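3-oxoacyl-[acyl-carrier-protein] synthase 3 (Micrococcus luteus NCTC 2665, PDB 4EWP) probably catalyses the condensation of acetyl-CoA with malonyl-ACP that initiates fatty acid synthesis, as a homodimeric FabH-family enzyme of the thiolase-like superfamily. Local coordinates at residues 9-14 with 135-140; 14-19 with 175-180; 84-89 with 113-118; 125-130 with 331-336; 183-188 with 345-350. All blocks are in the same frame, centred on the assembly; numbering follows the deposited sequence.

Interaction 1: 9-14 with 135-140; sequences ERPAAS and ALVRSG
V137 meets the strand end of 9-14 with one methyl and P11 with its carbonyl. Its CG1, anti to the backbone N (chi1 170°), lies 3.6 Å from S14 CB and also approaches the carbonyl oxygen of A13. V137 O lies against the CG-CD side of P11, 3.1 Å from P11 CG, and the same oxygen accepts the backbone N-H of G140. S14 OG, turned away from this methyl contact, is bonded instead to D134, one residue before the segment 135-140.

R138 runs its aliphatic stem past A13, with CG 3.9 Å from A13 CA. Its polar end is held by others: NH2 forms a salt bridge with D134, and NH1 donates to S139 O of the second subunit. The carbonyl oxygen of R138 faces R10, lying 3.3 Å from R10 CB, and R10 lays its CG and CD along the end of the helix before its NH2 reaches P11 O of the second subunit.

The helix 125-138 ends in a Schellman motif, with G140 at positive phi, and the N-terminal arm passes alongside this C-terminus before entering strand 13-22. S139 keeps its OG on the last turn, 2.8 Å from A135 O, the donor tilted from the carbonyl plane; its own carbonyl oxygen lies near R10 CG.

G140, with phi at 74°, brings its CA to 3.4 Å from E9 O in a C-H...O contact whose angle at the hydrogen is 153°. A beta carbon on G140 would run into that same oxygen of E9.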
# COMPACT_ATOMS: atom_id res chain seq x y z
N GLU A 9 11.56 5.25 -22.66
CA GLU A 9 12.90 5.81 -22.48
C GLU A 9 13.07 6.29 -21.03
O GLU A 9 12.08 6.63 -20.37
CB GLU A 9 13.16 6.96 -23.45
CG GLU A 9 13.75 6.51 -24.77
CD GLU A 9 13.45 7.49 -25.88
OE1 GLU A 9 12.41 8.17 -25.79
OE2 GLU A 9 14.26 7.58 -26.84
N ARG A 10 14.31 6.33 -20.55
CA ARG A 10 14.60 6.66 -19.15
C ARG A 10 15.43 7.94 -19.00
O ARG A 10 16.40 8.16 -19.73
CB ARG A 10 15.30 5.48 -18.48
CG ARG A 10 14.52 4.19 -18.64
CD ARG A 10 15.20 2.97 -18.03
NE ARG A 10 16.37 2.56 -18.80
CZ ARG A 10 17.00 1.40 -18.63
NH1 ARG A 10 18.06 1.10 -19.36
NH2 ARG A 10 16.56 0.54 -17.72
N PRO A 11 15.05 8.80 -18.04
CA PRO A 11 15.86 10.00 -17.82
C PRO A 11 17.12 9.60 -17.06
O PRO A 11 17.19 8.47 -16.58
CB PRO A 11 14.96 10.86 -16.93
CG PRO A 11 14.21 9.84 -16.11
CD PRO A 11 13.99 8.64 -17.03
N ALA A 12 18.08 10.51 -16.94
CA ALA A 12 19.34 10.24 -16.25
C ALA A 12 19.15 9.99 -14.75
O ALA A 12 19.81 9.13 -14.16
CB ALA A 12 20.31 11.40 -16.48
N ALA A 13 18.25 10.75 -14.13
CA ALA A 13 18.13 10.71 -12.68
C ALA A 13 16.83 11.34 -12.20
O ALA A 13 15.94 11.65 -12.99
CB ALA A 13 19.34 11.40 -12.03
N SER A 14 16.73 11.55 -10.89
CA SER A 14 15.49 12.06 -10.30
C SER A 14 15.82 13.08 -9.24
O SER A 14 16.98 13.23 -8.85
CB SER A 14 14.76 10.90 -9.63
OG SER A 14 15.61 10.34 -8.64
N ALA A 135 12.19 5.07 -8.32
CA ALA A 135 12.16 3.97 -9.28
C ALA A 135 11.26 4.30 -10.48
O ALA A 135 11.63 4.04 -11.62
CB ALA A 135 11.71 2.67 -8.62
N LEU A 136 10.08 4.84 -10.19
CA LEU A 136 9.13 5.23 -11.24
C LEU A 136 9.74 6.29 -12.18
O LEU A 136 9.57 6.21 -13.38
CB LEU A 136 7.82 5.76 -10.61
CG LEU A 136 6.97 4.73 -9.85
CD1 LEU A 136 5.81 5.41 -9.08
CD2 LEU A 136 6.43 3.63 -10.77
N VAL A 137 10.45 7.26 -11.62
CA VAL A 137 11.06 8.31 -12.44
C VAL A 137 12.23 7.75 -13.26
O VAL A 137 12.31 8.00 -14.46
CB VAL A 137 11.55 9.50 -11.55
CG1 VAL A 137 12.39 10.47 -12.36
CG2 VAL A 137 10.35 10.23 -10.91
N ARG A 138 13.11 6.98 -12.64
CA ARG A 138 14.30 6.51 -13.35
C ARG A 138 14.04 5.37 -14.34
O ARG A 138 14.90 5.07 -15.18
CB ARG A 138 15.45 6.18 -12.40
CG ARG A 138 16.14 7.43 -11.85
CD ARG A 138 17.34 7.11 -10.96
NE ARG A 138 16.94 6.22 -9.88
CZ ARG A 138 17.26 4.92 -9.83
NH1 ARG A 138 18.03 4.41 -10.78
NH2 ARG A 138 16.83 4.16 -8.82
N SER A 139 12.85 4.77 -14.28
CA SER A 139 12.47 3.76 -15.27
C SER A 139 11.63 4.36 -16.39
O SER A 139 11.21 3.65 -17.31
CB SER A 139 11.72 2.58 -14.63
OG SER A 139 10.51 3.02 -14.02
N GLY A 140 11.37 5.66 -16.30
CA GLY A 140 10.60 6.36 -17.31
C GLY A 140 9.11 6.05 -17.24
O GLY A 140 8.36 6.34 -18.18

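Interaction 2: 14-19 with 175-180; sequences SRIVAV and VIVAAS
Between R15 and A178 the backbones of 14-19 and 175-180 pair as antiparallel strands. A178 N donates to R15 O over 2.7 Å in a nearly straight bond (171°), whereas the return bond from R15 N to A178 O is weak, bent to 128°. The non-hydrogen-bonded pair I16 and V177 follows, its CA atoms 4.4 Å apart. Beyond it the ladder is interrupted by a beta bulge, V17 and A18 together facing I176: V17 N reaches I176 O at 2.8 Å, almost in line with the carbonyl, while I176 N donates to A18 O at 3.2 Å. Close C-H...O contacts accompany these bonds.

Among the apolar contacts, I16 CG2 meets V175 CG2 at 3.7 Å, the side chains crossing at about a right angle, and V19 CB adds to the same methyl. With an alanine at V175, I16 CG2 and V19 would probably lose their shared methyl neighbour, leaving a gap beside Y126 of helix 125-138. V17, outside the regular pairing, splits its methyls: CG1 lies 3.8 Å from A178 CB, and CG2 packs on I176 CG2.

The one cation-bearing group, R15, runs its chain straight from CG to NE, and its guanidinium folds over V17 of its own strand, whose CG1 stands 3.6 Å from the guanidinium plane. S180 OG lies at its edge but is bonded to E182.

Strand 13-22 forms an outer edge of the five-stranded sheet, with 170-180 between it and 144-152; helix 125-138 packs on the face of V175 and V177, helix 62-76 on that of A18 and I176.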
# COMPACT_ATOMS: atom_id res chain seq x y z
N SER A 14 16.73 11.55 -10.89
CA SER A 14 15.49 12.06 -10.30
C SER A 14 15.82 13.08 -9.24
O SER A 14 16.98 13.23 -8.85
CB SER A 14 14.76 10.90 -9.63
OG SER A 14 15.61 10.34 -8.64
N ARG A 15 14.81 13.78 -8.73
CA ARG A 15 15.06 14.79 -7.71
C ARG A 15 13.77 15.25 -7.06
O ARG A 15 12.71 15.27 -7.70
CB ARG A 15 15.85 15.97 -8.31
CG ARG A 15 15.23 17.35 -8.18
CD ARG A 15 16.19 18.42 -8.76
NE ARG A 15 15.65 19.78 -8.65
CZ ARG A 15 15.14 20.48 -9.67
NH1 ARG A 15 15.09 19.95 -10.89
NH2 ARG A 15 14.67 21.71 -9.46
N ILE A 16 13.85 15.58 -5.78
CA ILE A 16 12.71 16.13 -5.05
C ILE A 16 12.64 17.60 -5.41
O ILE A 16 13.58 18.35 -5.12
CB ILE A 16 12.89 15.95 -3.53
CG1 ILE A 16 12.85 14.45 -3.16
CG2 ILE A 16 11.83 16.75 -2.76
CD1 ILE A 16 13.19 14.13 -1.71
N VAL A 17 11.56 18.02 -6.05
CA VAL A 17 11.49 19.41 -6.52
C VAL A 17 10.65 20.33 -5.63
O VAL A 17 10.54 21.53 -5.91
CB VAL A 17 11.00 19.51 -7.97
CG1 VAL A 17 12.00 18.83 -8.89
CG2 VAL A 17 9.61 18.88 -8.13
N ALA A 18 10.08 19.77 -4.56
CA ALA A 18 9.30 20.58 -3.63
C ALA A 18 8.84 19.78 -2.44
O ALA A 18 8.79 18.54 -2.49
CB ALA A 18 8.11 21.19 -4.33
N VAL A 19 8.52 20.49 -1.36
CA VAL A 19 7.95 19.85 -0.18
C VAL A 19 6.77 20.66 0.34
O VAL A 19 6.77 21.89 0.30
CB VAL A 19 9.01 19.62 0.92
CG1 VAL A 19 9.72 20.92 1.28
CG2 VAL A 19 8.38 18.96 2.15
N VAL A 175 5.89 15.40 -0.87
CA VAL A 175 7.06 15.68 -1.67
C VAL A 175 6.74 15.37 -3.14
O VAL A 175 5.91 14.50 -3.44
CB VAL A 175 8.22 14.83 -1.11
CG1 VAL A 175 8.85 13.94 -2.16
CG2 VAL A 175 9.21 15.71 -0.32
N ILE A 176 7.35 16.11 -4.06
CA ILE A 176 7.21 15.77 -5.48
C ILE A 176 8.54 15.34 -6.10
O ILE A 176 9.53 16.08 -6.07
CB ILE A 176 6.59 16.92 -6.31
CG1 ILE A 176 5.17 17.24 -5.79
CG2 ILE A 176 6.53 16.52 -7.78
CD1 ILE A 176 4.56 18.46 -6.44
N VAL A 177 8.57 14.14 -6.65
CA VAL A 177 9.79 13.62 -7.24
C VAL A 177 9.70 13.75 -8.75
O VAL A 177 8.73 13.29 -9.37
CB VAL A 177 10.00 12.16 -6.86
CG1 VAL A 177 11.28 11.62 -7.50
CG2 VAL A 177 10.02 12.01 -5.34
N ALA A 178 10.72 14.36 -9.35
CA ALA A 178 10.68 14.60 -10.78
C ALA A 178 11.91 14.09 -11.53
O ALA A 178 13.02 13.99 -10.97
CB ALA A 178 10.49 16.10 -11.06
N ALA A 179 11.72 13.78 -12.81
CA ALA A 179 12.84 13.51 -13.70
C ALA A 179 13.87 14.65 -13.60
O ALA A 179 13.51 15.81 -13.47
CB ALA A 179 12.36 13.33 -15.14
N SER A 180 15.15 14.30 -13.68
CA SER A 180 16.18 15.30 -13.53
C SER A 180 17.42 14.90 -14.33
O SER A 180 17.64 13.72 -14.59
CB SER A 180 16.53 15.46 -12.05
OG SER A 180 17.59 16.38 -11.85

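Interaction 3: 84-89 with 113-118; sequences LDAVIV and PAPAYD
The Y117 ring and I88 run side by side in the same direction, and the isoleucine meets the phenol end of the ring obliquely. I88 CD1 approaches Y117 OH to 3.4 Å, while I88 CG1 lies 3.8 Å from Y117 CZ. Y117 places its CG between the backbone N and the carbonyl carbon (chi1 62°), which lays the ring beside I88; its hydroxyl is bonded to Q132. The carboxylate of D118 likewise lies alongside V89, with OD1 3.5 Å from V89 CB, and its oxygens accept the backbone N-H groups of A101 and A102 at the start of helix 101-108. The P115 ring turns its CD and CG to the carbonyl of D85, with CD 3.1 Å from D85 O.

The backbones run parallel, their axes 13° apart. V87 N donates to P115 O within the carbonyl plane, Y117 N to V87 O at 3.2 Å, and V89 N to Y117 O at 3.0 Å and 172°. The strands 86-90 and 116-120 are thus joined as the two strands of a beta-alpha-beta unit, with helix 101-108 covering the face of V87, V89 and A116. I88 and Y117 project from the other face, where I88 packs on Q132 and L136 of helix 125-138. At D118 an antiparallel ladder to the second subunit carries the sheet on across the dimer interface.

Between the side chains the contact is mainly apolar; its buried polar groups, Y117 OH and the D118 carboxylate, are satisfied by Q132 and by the A101 and A102 N-H groups, whose helix-start location would probably stabilise the negative charge.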
# COMPACT_ATOMS: atom_id res chain seq x y z
N LEU A 84 0.95 15.67 -12.61
CA LEU A 84 1.39 14.46 -11.90
C LEU A 84 1.10 13.17 -12.69
O LEU A 84 0.05 13.03 -13.30
CB LEU A 84 0.74 14.38 -10.52
CG LEU A 84 0.99 15.52 -9.54
CD1 LEU A 84 0.02 15.40 -8.37
CD2 LEU A 84 2.47 15.59 -9.05
N ASP A 85 2.03 12.22 -12.66
CA ASP A 85 1.90 10.97 -13.40
C ASP A 85 1.64 9.82 -12.44
O ASP A 85 1.39 8.70 -12.89
CB ASP A 85 3.18 10.65 -14.18
CG ASP A 85 3.59 11.76 -15.10
OD1 ASP A 85 2.69 12.45 -15.64
OD2 ASP A 85 4.81 11.96 -15.29
N ALA A 86 1.73 10.09 -11.13
CA ALA A 86 1.46 9.08 -10.10
C ALA A 86 1.28 9.72 -8.74
O ALA A 86 1.86 10.77 -8.46
CB ALA A 86 2.59 8.06 -10.05
N VAL A 87 0.48 9.08 -7.89
CA VAL A 87 0.17 9.61 -6.57
C VAL A 87 0.36 8.47 -5.59
O VAL A 87 -0.32 7.46 -5.69
CB VAL A 87 -1.30 10.09 -6.47
CG1 VAL A 87 -1.64 10.48 -5.05
CG2 VAL A 87 -1.58 11.25 -7.42
N ILE A 88 1.31 8.61 -4.67
CA ILE A 88 1.57 7.57 -3.68
C ILE A 88 1.26 8.11 -2.30
O ILE A 88 1.82 9.13 -1.87
CB ILE A 88 3.04 7.09 -3.71
CG1 ILE A 88 3.43 6.62 -5.10
CG2 ILE A 88 3.26 5.99 -2.70
CD1 ILE A 88 4.88 6.17 -5.21
N VAL A 89 0.35 7.45 -1.61
CA VAL A 89 -0.03 7.91 -0.28
C VAL A 89 0.38 6.86 0.74
O VAL A 89 -0.07 5.71 0.71
CB VAL A 89 -1.53 8.19 -0.16
CG1 VAL A 89 -1.91 8.34 1.31
CG2 VAL A 89 -1.92 9.40 -1.00
N PRO A 113 -6.20 11.50 -14.74
CA PRO A 113 -6.39 10.11 -14.31
C PRO A 113 -5.11 9.41 -13.85
O PRO A 113 -5.02 8.18 -14.01
CB PRO A 113 -6.89 9.45 -15.60
CG PRO A 113 -6.05 10.12 -16.66
CD PRO A 113 -5.86 11.58 -16.17
N ALA A 114 -4.16 10.13 -13.25
CA ALA A 114 -2.95 9.47 -12.73
C ALA A 114 -3.25 8.27 -11.83
O ALA A 114 -4.21 8.28 -11.04
CB ALA A 114 -2.07 10.47 -12.00
N PRO A 115 -2.44 7.20 -11.96
CA PRO A 115 -2.54 6.05 -11.05
C PRO A 115 -2.30 6.52 -9.61
O PRO A 115 -1.52 7.44 -9.37
CB PRO A 115 -1.39 5.13 -11.51
CG PRO A 115 -0.42 6.07 -12.22
CD PRO A 115 -1.30 7.09 -12.89
N ALA A 116 -2.98 5.89 -8.67
CA ALA A 116 -3.01 6.36 -7.30
C ALA A 116 -3.16 5.15 -6.42
O ALA A 116 -4.08 4.35 -6.63
CB ALA A 116 -4.21 7.29 -7.12
N TYR A 117 -2.27 4.99 -5.45
CA TYR A 117 -2.39 3.87 -4.50
C TYR A 117 -1.84 4.24 -3.13
O TYR A 117 -0.99 5.13 -3.01
CB TYR A 117 -1.67 2.62 -5.02
CG TYR A 117 -0.16 2.75 -5.25
CD1 TYR A 117 0.75 2.28 -4.31
CD2 TYR A 117 0.34 3.29 -6.42
CE1 TYR A 117 2.13 2.37 -4.53
CE2 TYR A 117 1.70 3.38 -6.65
CZ TYR A 117 2.59 2.92 -5.71
OH TYR A 117 3.93 3.02 -5.97
N ASP A 118 -2.32 3.55 -2.09
CA ASP A 118 -1.78 3.70 -0.74
C ASP A 118 -0.74 2.62 -0.52
O ASP A 118 -0.83 1.54 -1.12
CB ASP A 118 -2.87 3.53 0.33
CG ASP A 118 -3.94 4.62 0.29
OD1 ASP A 118 -3.82 5.59 -0.51
OD2 ASP A 118 -4.91 4.49 1.06

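Interaction 4: 125-130 with 331-336; sequences GYCYGV and ALQIGF
Y126 OH donates to Q333 OE1 at 3.0 Å, and this bond is the firm point between helix 125-138 and strand 330-337. The amide oxygen lies at the edge of the tyrosine ring, in its plane, and the ring and amide planes stand 66° apart. The donor approaches well off the carbonyl direction, at a C=O...O angle of 112°. Q333 reaches it with CG between the backbone N and the carbonyl carbon (chi1 50°) and an extended chain beyond. V130 meets the amide from the other direction, its CG2 4.0 Å from Q333 NE2 while also lying over one face of the Y126 ring; NE2 itself donates to Q345 OE1.

In the thiolase-like fold this places the helix that follows the predicted active-site C123 against a strand of the second five-stranded sheet. A phenylalanine in place of Y126 would probably leave Q333 OE1 without this donor, with the amide then held only through NE2 among the bonds described.

The looser part is C127, whose SG spreads over the strand backbone with 3.6 Å to G335 N as its closest approach, a van der Waals contact. It is nonetheless buried, and here G335 lies close to the predicted active-site H275.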
# COMPACT_ATOMS: atom_id res chain seq x y z
N GLY A 125 7.15 4.73 5.86
CA GLY A 125 6.30 4.86 4.69
C GLY A 125 6.69 5.95 3.69
O GLY A 125 6.59 5.76 2.47
N TYR A 126 7.12 7.10 4.19
CA TYR A 126 7.55 8.16 3.29
C TYR A 126 8.84 7.78 2.56
O TYR A 126 8.95 7.99 1.35
CB TYR A 126 7.72 9.47 4.04
CG TYR A 126 8.64 10.45 3.36
CD1 TYR A 126 9.98 10.50 3.69
CD2 TYR A 126 8.16 11.34 2.41
CE1 TYR A 126 10.83 11.40 3.10
CE2 TYR A 126 9.00 12.25 1.81
CZ TYR A 126 10.34 12.28 2.17
OH TYR A 126 11.21 13.16 1.57
N CYS A 127 9.80 7.18 3.26
CA CYS A 127 11.04 6.73 2.61
C CYS A 127 10.81 5.58 1.62
O CYS A 127 11.51 5.48 0.62
CB CYS A 127 12.11 6.35 3.65
SG CYS A 127 12.87 7.80 4.45
N TYR A 128 9.82 4.72 1.91
CA TYR A 128 9.40 3.68 0.96
C TYR A 128 8.77 4.37 -0.25
O TYR A 128 9.01 3.98 -1.38
CB TYR A 128 8.38 2.70 1.60
CG TYR A 128 8.97 1.43 2.17
CD1 TYR A 128 9.88 1.46 3.24
CD2 TYR A 128 8.61 0.18 1.67
CE1 TYR A 128 10.43 0.28 3.78
CE2 TYR A 128 9.15 -1.01 2.18
CZ TYR A 128 10.05 -0.95 3.23
OH TYR A 128 10.58 -2.12 3.74
N GLY A 129 7.96 5.40 0.01
CA GLY A 129 7.34 6.17 -1.05
C GLY A 129 8.39 6.79 -1.96
O GLY A 129 8.27 6.77 -3.18
N VAL A 130 9.46 7.32 -1.37
CA VAL A 130 10.49 7.98 -2.15
C VAL A 130 11.25 6.95 -2.99
O VAL A 130 11.56 7.20 -4.15
CB VAL A 130 11.44 8.81 -1.25
CG1 VAL A 130 12.69 9.25 -2.02
CG2 VAL A 130 10.68 10.04 -0.69
N ALA A 331 20.70 16.14 2.28
CA ALA A 331 20.06 15.70 3.51
C ALA A 331 19.96 14.18 3.54
O ALA A 331 19.55 13.55 2.57
CB ALA A 331 18.67 16.32 3.63
N LEU A 332 20.35 13.60 4.67
CA LEU A 332 20.13 12.18 4.91
C LEU A 332 18.76 12.04 5.56
O LEU A 332 18.49 12.64 6.61
CB LEU A 332 21.21 11.61 5.84
CG LEU A 332 21.08 10.18 6.38
CD1 LEU A 332 21.11 9.18 5.23
CD2 LEU A 332 22.18 9.90 7.35
N GLN A 333 17.88 11.26 4.94
CA GLN A 333 16.58 10.98 5.54
C GLN A 333 16.46 9.50 5.75
O GLN A 333 16.88 8.71 4.91
CB GLN A 333 15.44 11.48 4.65
CG GLN A 333 15.56 11.02 3.23
CD GLN A 333 14.46 11.59 2.37
OE1 GLN A 333 14.06 12.76 2.54
NE2 GLN A 333 13.94 10.78 1.45
N ILE A 334 15.92 9.13 6.90
CA ILE A 334 15.85 7.72 7.25
C ILE A 334 14.66 7.51 8.16
O ILE A 334 14.56 8.14 9.22
CB ILE A 334 17.15 7.26 7.93
CG1 ILE A 334 17.04 5.79 8.35
CG2 ILE A 334 17.47 8.13 9.16
CD1 ILE A 334 18.38 5.19 8.75
N GLY A 335 13.73 6.66 7.71
CA GLY A 335 12.54 6.34 8.48
C GLY A 335 12.51 4.88 8.88
O GLY A 335 13.13 4.05 8.23
N PHE A 336 11.77 4.57 9.95
CA PHE A 336 11.79 3.26 10.56
C PHE A 336 10.55 3.06 11.41
O PHE A 336 10.20 3.93 12.21
CB PHE A 336 13.07 3.07 11.40
CG PHE A 336 13.46 4.29 12.23
CD1 PHE A 336 13.07 4.39 13.56
CD2 PHE A 336 14.23 5.30 11.69
CE1 PHE A 336 13.41 5.49 14.33
CE2 PHE A 336 14.59 6.41 12.44
CZ PHE A 336 14.18 6.50 13.77

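Interaction 5: 183-188 with 345-350; sequences PGISPS and QVVRLP
S186 turns its hydroxyl back over its own backbone, OG between N and the carbonyl carbon (chi1 76°), a rotation that points OG at the strand, where V346 N donates to S186 OG at 2.7 Å. The same residue's peptide N-H donates to V346 O, with S186 N 2.8 Å away and the bond nearly straight at 173°, so S186 grips V346 through both backbone and side chain. V346 CB rests 3.4 Å from S186 OG.

S188 and Q345 form the second polar pair. The glutamine chain bends at chi2 (96°), which swings its amide toward the loop, and NE2 donates to S188 OG at 2.8 Å with the oxygen almost exactly in the amide plane. The other amide hydrogen serves C127 O, while OE1 accepts from Q333 NE2, leaving this buried amide pinned at both ends.

At the other end R348 N donates to G184 O at 2.9 Å, and a water bridges that oxygen to R348 O. R348 bends at chi2 and chi3; its NE is bonded to G328 O, and P183 O lies near the guanidinium edge. I185 touches V347 lightly, I185 CG2 to V347 CG1 at 4.3 Å.

The loop 183-188 is tied to strand 341-348 by these bonds, with one backbone bridge, at I185 and V347, on the strand's opposite side from 330-337. I185 and V347 lean on I16 of strand 13-22, Q345 on helix 125-138, and S186 and V346 on helix 240-262.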
# COMPACT_ATOMS: atom_id res chain seq x y z
N PRO A 183 21.69 13.77 -10.62
CA PRO A 183 21.30 12.91 -9.50
C PRO A 183 20.88 13.73 -8.28
O PRO A 183 21.69 14.48 -7.75
CB PRO A 183 22.60 12.16 -9.16
CG PRO A 183 23.39 12.19 -10.42
CD PRO A 183 23.06 13.49 -11.08
N GLY A 184 19.63 13.59 -7.85
CA GLY A 184 19.14 14.29 -6.67
C GLY A 184 18.68 13.36 -5.56
O GLY A 184 18.41 13.82 -4.44
N ILE A 185 18.61 12.06 -5.86
CA ILE A 185 18.22 11.05 -4.87
C ILE A 185 19.17 9.85 -4.95
O ILE A 185 19.27 9.18 -5.99
CB ILE A 185 16.77 10.57 -5.13
CG1 ILE A 185 15.80 11.75 -5.14
CG2 ILE A 185 16.34 9.53 -4.10
CD1 ILE A 185 14.35 11.34 -5.36
N SER A 186 19.87 9.58 -3.87
CA SER A 186 20.85 8.50 -3.84
C SER A 186 20.14 7.14 -3.75
O SER A 186 18.96 7.09 -3.40
CB SER A 186 21.80 8.67 -2.66
OG SER A 186 21.18 8.31 -1.44
N PRO A 187 20.86 6.05 -4.05
CA PRO A 187 20.22 4.72 -4.09
C PRO A 187 19.61 4.36 -2.75
O PRO A 187 20.28 4.47 -1.72
CB PRO A 187 21.39 3.77 -4.41
CG PRO A 187 22.44 4.65 -5.06
CD PRO A 187 22.29 6.01 -4.41
N SER A 188 18.35 3.94 -2.77
CA SER A 188 17.68 3.65 -1.51
C SER A 188 18.32 2.49 -0.76
O SER A 188 18.75 1.50 -1.35
CB SER A 188 16.19 3.37 -1.74
OG SER A 188 15.50 4.58 -2.01
N GLN A 345 17.62 7.46 2.28
CA GLN A 345 18.24 8.04 1.08
C GLN A 345 19.00 9.29 1.45
O GLN A 345 18.69 9.97 2.43
CB GLN A 345 17.17 8.46 0.05
CG GLN A 345 16.31 7.36 -0.47
CD GLN A 345 14.99 7.25 0.27
OE1 GLN A 345 14.66 8.07 1.14
NE2 GLN A 345 14.23 6.23 -0.07
N VAL A 346 19.99 9.63 0.63
CA VAL A 346 20.51 10.99 0.66
C VAL A 346 19.82 11.77 -0.46
O VAL A 346 19.69 11.29 -1.60
CB VAL A 346 22.03 11.02 0.51
CG1 VAL A 346 22.53 12.44 0.35
CG2 VAL A 346 22.70 10.33 1.73
N VAL A 347 19.32 12.95 -0.12
CA VAL A 347 18.58 13.73 -1.10
C VAL A 347 19.10 15.15 -1.17
O VAL A 347 19.52 15.71 -0.17
CB VAL A 347 17.06 13.75 -0.82
CG1 VAL A 347 16.48 12.33 -0.85
CG2 VAL A 347 16.76 14.46 0.49
N ARG A 348 19.10 15.72 -2.37
CA ARG A 348 19.36 17.14 -2.57
C ARG A 348 18.09 17.92 -2.24
O ARG A 348 17.07 17.75 -2.89
CB ARG A 348 19.76 17.36 -4.02
CG ARG A 348 20.28 18.75 -4.32
CD ARG A 348 21.45 18.69 -5.27
NE ARG A 348 22.70 18.90 -4.54
CZ ARG A 348 23.79 18.15 -4.66
NH1 ARG A 348 23.78 17.11 -5.49
NH2 ARG A 348 24.87 18.43 -3.95
N LEU A 349 18.15 18.77 -1.22
CA LEU A 349 16.94 19.45 -0.77
C LEU A 349 16.43 20.43 -1.82
O LEU A 349 17.23 21.10 -2.48
CB LEU A 349 17.18 20.17 0.55
CG LEU A 349 17.55 19.28 1.74
CD1 LEU A 349 18.19 20.12 2.86
CD2 LEU A 349 16.34 18.53 2.23
N PRO A 350 15.10 20.51 -1.98
CA PRO A 350 14.46 21.39 -2.98
C PRO A 350 14.69 22.88 -2.73
O PRO A 350 14.85 23.24 -1.56
CB PRO A 350 12.97 21.05 -2.85
CG PRO A 350 12.82 20.40 -1.47
CD PRO A 350 14.13 19.71 -1.21
O HOH W 1 16.31 15.60 -4.25

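In the fold
Interactions 1 and 2 share S14 on strand 13-22, and V137 CG2 packs on V177 CG1 at 3.8 Å, binding the helix end to the sheet. Interaction 3 belongs to that same sheet, its I88 CD1 meeting L136 CD1 of interaction 1 at 4.1 Å. Interaction 5 adjoins interaction 2 where S14 O lies 2.9 Å from G184 N, a probable hydrogen bond, and interaction 4 where A331 N lies 2.7 Å from V347 O, a probable hydrogen bond between neighbouring strands. Helix 125-138 is common to interactions 1 and 4, whose centres are 19 Å apart. Interaction 4 alone reaches the predicted active site: G335 lies about 4 Å from the side chain of H275 and about 6 Å from that of C123.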